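Local coordinates for adenosine monophosphate-protein transferase vopS (Vibrio parahaemolyticus, PDB 3LET) that transfers AMP from ATP to a threonine of host Rho GTPases, blocking their downstream signalling and actin assembly during infection, at residues T38-D50 with L61-M73. Sequence-based numbering, arbitrary orientation.
Sequences TPSDVLNAFAKLD and LSQLAERAMTEVM
L43 fits as a knob among A65, A68, M69 and V72. Its CG lies 3.7 Å from A68 CB. CD2 meets M69 CG and CD1 meets V72 CG2, and the M69 chain crosses L43 at about a right angle. CG stands anti to the carbonyl carbon (chi1 -70°), which directs the fork at A68; chi2 then spreads CD2 to M69 and CD1 to V72. The P39 ring packs on V72 CG2 through CB. V42 comes at L64 tip to tip, its CG1 4.1 Å from L64 CG and equally close to A68 CB. At the far end L49 CD1 and L61 CD2 also meet tip to tip, 3.8 Å apart.

F46 packs against backbone as well as side chains. L61 O sits at the ring edge, in the ring plane, 3.6 Å from CE2. A65 CB lies 3.8 Å from the same carbon.

The pair is a roughly antiparallel, oblique helix packing in the N-terminal region of VopS. Helix 39-45 and the 61-73 part of helix 58-75 run at 141°, their axes 8.8 Å apart at closest approach. P39 CA and A68 CA are 5.0 Å apart, a close approach consistent with the small side chain of A68. Helix 23-30 touches P39, L64 and A68, while M69 reaches helices 88-102 and 113-139.

P39 CG lies against E71 OE1, which is hydrogen-bonded to S23 OG. T38 and D41 form a capping box that starts helix 39-45: D41 N gives a 3.0 Å bond to T38 OG1, and T38 N returns a weak one to D41 OD2.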
# COMPACT_ATOMS: atom_id res chain seq x y z
N THR A 38 -23.75 -2.84 -20.05
CA THR A 38 -22.38 -2.73 -19.57
C THR A 38 -22.18 -1.37 -18.95
O THR A 38 -22.96 -0.46 -19.20
CB THR A 38 -21.36 -2.91 -20.71
OG1 THR A 38 -21.37 -1.74 -21.53
CG2 THR A 38 -21.71 -4.12 -21.58
N PRO A 39 -21.13 -1.21 -18.14
CA PRO A 39 -20.81 0.09 -17.55
C PRO A 39 -20.46 1.11 -18.63
O PRO A 39 -20.71 2.30 -18.43
CB PRO A 39 -19.60 -0.21 -16.64
CG PRO A 39 -19.59 -1.67 -16.44
CD PRO A 39 -20.26 -2.30 -17.63
N SER A 40 -19.85 0.67 -19.73
CA SER A 40 -19.63 1.59 -20.86
C SER A 40 -20.96 2.10 -21.40
O SER A 40 -21.09 3.29 -21.70
CB SER A 40 -18.82 0.93 -21.97
OG SER A 40 -17.52 0.60 -21.48
N ASP A 41 -21.94 1.22 -21.55
CA ASP A 41 -23.28 1.62 -22.03
C ASP A 41 -23.88 2.68 -21.11
O ASP A 41 -24.53 3.63 -21.57
CB ASP A 41 -24.26 0.44 -22.07
CG ASP A 41 -23.94 -0.57 -23.15
OD1 ASP A 41 -23.12 -0.29 -24.06
OD2 ASP A 41 -24.53 -1.68 -23.08
N VAL A 42 -23.71 2.49 -19.79
CA VAL A 42 -24.20 3.47 -18.82
C VAL A 42 -23.53 4.83 -19.01
O VAL A 42 -24.20 5.86 -19.08
CB VAL A 42 -24.02 2.97 -17.37
CG1 VAL A 42 -24.30 4.10 -16.34
CG2 VAL A 42 -24.92 1.76 -17.13
N LEU A 43 -22.20 4.84 -19.13
CA LEU A 43 -21.51 6.12 -19.34
C LEU A 43 -21.93 6.76 -20.65
O LEU A 43 -22.11 7.97 -20.71
CB LEU A 43 -19.98 5.93 -19.32
CG LEU A 43 -19.50 5.58 -17.92
CD1 LEU A 43 -18.08 5.00 -17.99
CD2 LEU A 43 -19.55 6.81 -17.00
N ASN A 44 -22.11 5.95 -21.69
CA ASN A 44 -22.49 6.48 -23.00
C ASN A 44 -23.89 7.15 -22.97
O ASN A 44 -24.20 8.02 -23.78
CB ASN A 44 -22.47 5.37 -24.02
CG ASN A 44 -21.06 4.98 -24.41
OD1 ASN A 44 -20.11 5.75 -24.22
ND2 ASN A 44 -20.91 3.80 -24.98
N ALA A 45 -24.70 6.75 -22.00
CA ALA A 45 -26.04 7.32 -21.82
C ALA A 45 -26.02 8.74 -21.26
O ALA A 45 -26.99 9.49 -21.45
CB ALA A 45 -26.89 6.41 -20.94
N PHE A 46 -24.94 9.13 -20.59
CA PHE A 46 -24.91 10.44 -19.94
C PHE A 46 -25.07 11.60 -20.94
O PHE A 46 -25.74 12.60 -20.62
CB PHE A 46 -23.62 10.63 -19.09
CG PHE A 46 -23.73 10.06 -17.69
CD1 PHE A 46 -23.91 8.70 -17.49
CD2 PHE A 46 -23.63 10.88 -16.57
CE1 PHE A 46 -24.00 8.17 -16.19
CE2 PHE A 46 -23.73 10.37 -15.26
CZ PHE A 46 -23.93 9.01 -15.08
N ALA A 47 -24.51 11.44 -22.14
CA ALA A 47 -24.57 12.50 -23.16
C ALA A 47 -26.01 12.74 -23.58
O ALA A 47 -26.37 13.81 -24.09
CB ALA A 47 -23.71 12.12 -24.39
N LYS A 48 -26.83 11.73 -23.38
CA LYS A 48 -28.21 11.75 -23.85
C LYS A 48 -29.19 12.39 -22.87
O LYS A 48 -30.37 12.55 -23.18
CB LYS A 48 -28.63 10.31 -24.13
CG LYS A 48 -27.69 9.58 -25.10
CD LYS A 48 -28.13 8.14 -25.32
CE LYS A 48 -27.19 7.38 -26.26
NZ LYS A 48 -27.24 7.91 -27.65
N LEU A 49 -28.71 12.76 -21.68
CA LEU A 49 -29.58 13.26 -20.64
C LEU A 49 -29.92 14.70 -20.92
O LEU A 49 -29.06 15.49 -21.33
CB LEU A 49 -28.92 13.14 -19.27
CG LEU A 49 -28.58 11.69 -18.90
CD1 LEU A 49 -27.92 11.64 -17.53
CD2 LEU A 49 -29.82 10.82 -18.95
N ASP A 50 -31.17 15.07 -20.69
CA ASP A 50 -31.58 16.45 -20.93
C ASP A 50 -31.05 17.31 -19.78
O ASP A 50 -30.80 16.80 -18.70
CB ASP A 50 -33.09 16.56 -21.08
CG ASP A 50 -33.73 17.33 -19.96
OD1 ASP A 50 -34.12 18.50 -20.19
OD2 ASP A 50 -33.85 16.76 -18.86
N LEU A 61 -26.35 11.36 -10.09
CA LEU A 61 -25.59 11.17 -11.32
C LEU A 61 -24.09 11.13 -11.04
O LEU A 61 -23.36 10.42 -11.71
CB LEU A 61 -25.92 12.27 -12.32
CG LEU A 61 -27.33 12.12 -12.90
CD1 LEU A 61 -27.70 13.39 -13.68
CD2 LEU A 61 -27.49 10.90 -13.83
N SER A 62 -23.65 11.92 -10.07
CA SER A 62 -22.25 11.88 -9.69
C SER A 62 -21.88 10.49 -9.13
O SER A 62 -20.83 9.94 -9.46
CB SER A 62 -21.95 12.95 -8.64
OG SER A 62 -20.58 12.91 -8.27
N GLN A 63 -22.74 9.92 -8.29
CA GLN A 63 -22.51 8.58 -7.74
C GLN A 63 -22.45 7.54 -8.85
O GLN A 63 -21.55 6.69 -8.88
CB GLN A 63 -23.64 8.18 -6.78
CG GLN A 63 -23.69 9.02 -5.49
CD GLN A 63 -24.96 8.77 -4.68
OE1 GLN A 63 -26.04 8.61 -5.24
NE2 GLN A 63 -24.83 8.73 -3.36
N LEU A 64 -23.42 7.60 -9.74
CA LEU A 64 -23.53 6.62 -10.82
C LEU A 64 -22.36 6.74 -11.78
O LEU A 64 -21.82 5.73 -12.19
CB LEU A 64 -24.85 6.81 -11.56
CG LEU A 64 -25.08 5.87 -12.74
CD1 LEU A 64 -25.04 4.38 -12.32
CD2 LEU A 64 -26.41 6.19 -13.45
N ALA A 65 -21.93 7.96 -12.10
CA ALA A 65 -20.78 8.12 -12.99
C ALA A 65 -19.54 7.50 -12.35
O ALA A 65 -18.74 6.83 -13.01
CB ALA A 65 -20.53 9.59 -13.33
N GLU A 66 -19.37 7.76 -11.06
CA GLU A 66 -18.23 7.22 -10.35
C GLU A 66 -18.29 5.69 -10.33
O GLU A 66 -17.27 5.02 -10.59
CB GLU A 66 -18.21 7.79 -8.93
CG GLU A 66 -17.10 7.27 -8.08
CD GLU A 66 -17.17 7.83 -6.67
OE1 GLU A 66 -17.16 9.07 -6.54
OE2 GLU A 66 -17.24 7.03 -5.72
N ARG A 67 -19.44 5.11 -10.03
CA ARG A 67 -19.57 3.65 -10.04
C ARG A 67 -19.23 3.06 -11.41
O ARG A 67 -18.53 2.04 -11.51
CB ARG A 67 -20.99 3.19 -9.66
CG ARG A 67 -21.41 3.45 -8.24
CD ARG A 67 -22.83 2.91 -8.01
NE ARG A 67 -22.85 1.45 -7.90
CZ ARG A 67 -23.95 0.72 -7.73
NH1 ARG A 67 -25.14 1.29 -7.68
NH2 ARG A 67 -23.86 -0.60 -7.62
N ALA A 68 -19.75 3.68 -12.47
CA ALA A 68 -19.58 3.10 -13.81
C ALA A 68 -18.13 3.26 -14.28
O ALA A 68 -17.54 2.32 -14.85
CB ALA A 68 -20.54 3.77 -14.85
N MET A 69 -17.55 4.42 -14.03
CA MET A 69 -16.11 4.62 -14.34
C MET A 69 -15.22 3.64 -13.60
O MET A 69 -14.26 3.08 -14.17
CB MET A 69 -15.71 6.02 -13.97
CG MET A 69 -16.46 6.96 -14.86
SD MET A 69 -15.40 7.26 -16.21
CE MET A 69 -14.87 8.83 -15.54
N THR A 70 -15.54 3.42 -12.33
CA THR A 70 -14.75 2.48 -11.53
C THR A 70 -14.82 1.08 -12.13
O THR A 70 -13.80 0.40 -12.28
CB THR A 70 -15.27 2.42 -10.08
OG1 THR A 70 -15.11 3.70 -9.49
CG2 THR A 70 -14.46 1.38 -9.23
N GLU A 71 -16.03 0.63 -12.44
CA GLU A 71 -16.23 -0.70 -13.05
C GLU A 71 -15.49 -0.81 -14.38
O GLU A 71 -14.83 -1.80 -14.63
CB GLU A 71 -17.71 -0.99 -13.27
CG GLU A 71 -18.41 -1.23 -11.92
CD GLU A 71 -19.91 -1.23 -12.04
OE1 GLU A 71 -20.42 -1.36 -13.16
OE2 GLU A 71 -20.57 -1.10 -10.99
N VAL A 72 -15.57 0.21 -15.22
CA VAL A 72 -14.83 0.16 -16.49
C VAL A 72 -13.34 0.02 -16.17
O VAL A 72 -12.64 -0.79 -16.78
CB VAL A 72 -15.05 1.40 -17.35
CG1 VAL A 72 -14.09 1.40 -18.54
CG2 VAL A 72 -16.50 1.44 -17.85
N MET A 73 -12.86 0.83 -15.24
CA MET A 73 -11.42 0.87 -14.98
C MET A 73 -10.92 -0.48 -14.45
O MET A 73 -9.81 -0.91 -14.75
CB MET A 73 -11.08 1.99 -13.99
CG MET A 73 -11.05 3.39 -14.60
SD MET A 73 -10.18 3.53 -16.19
CE MET A 73 -8.50 3.17 -15.73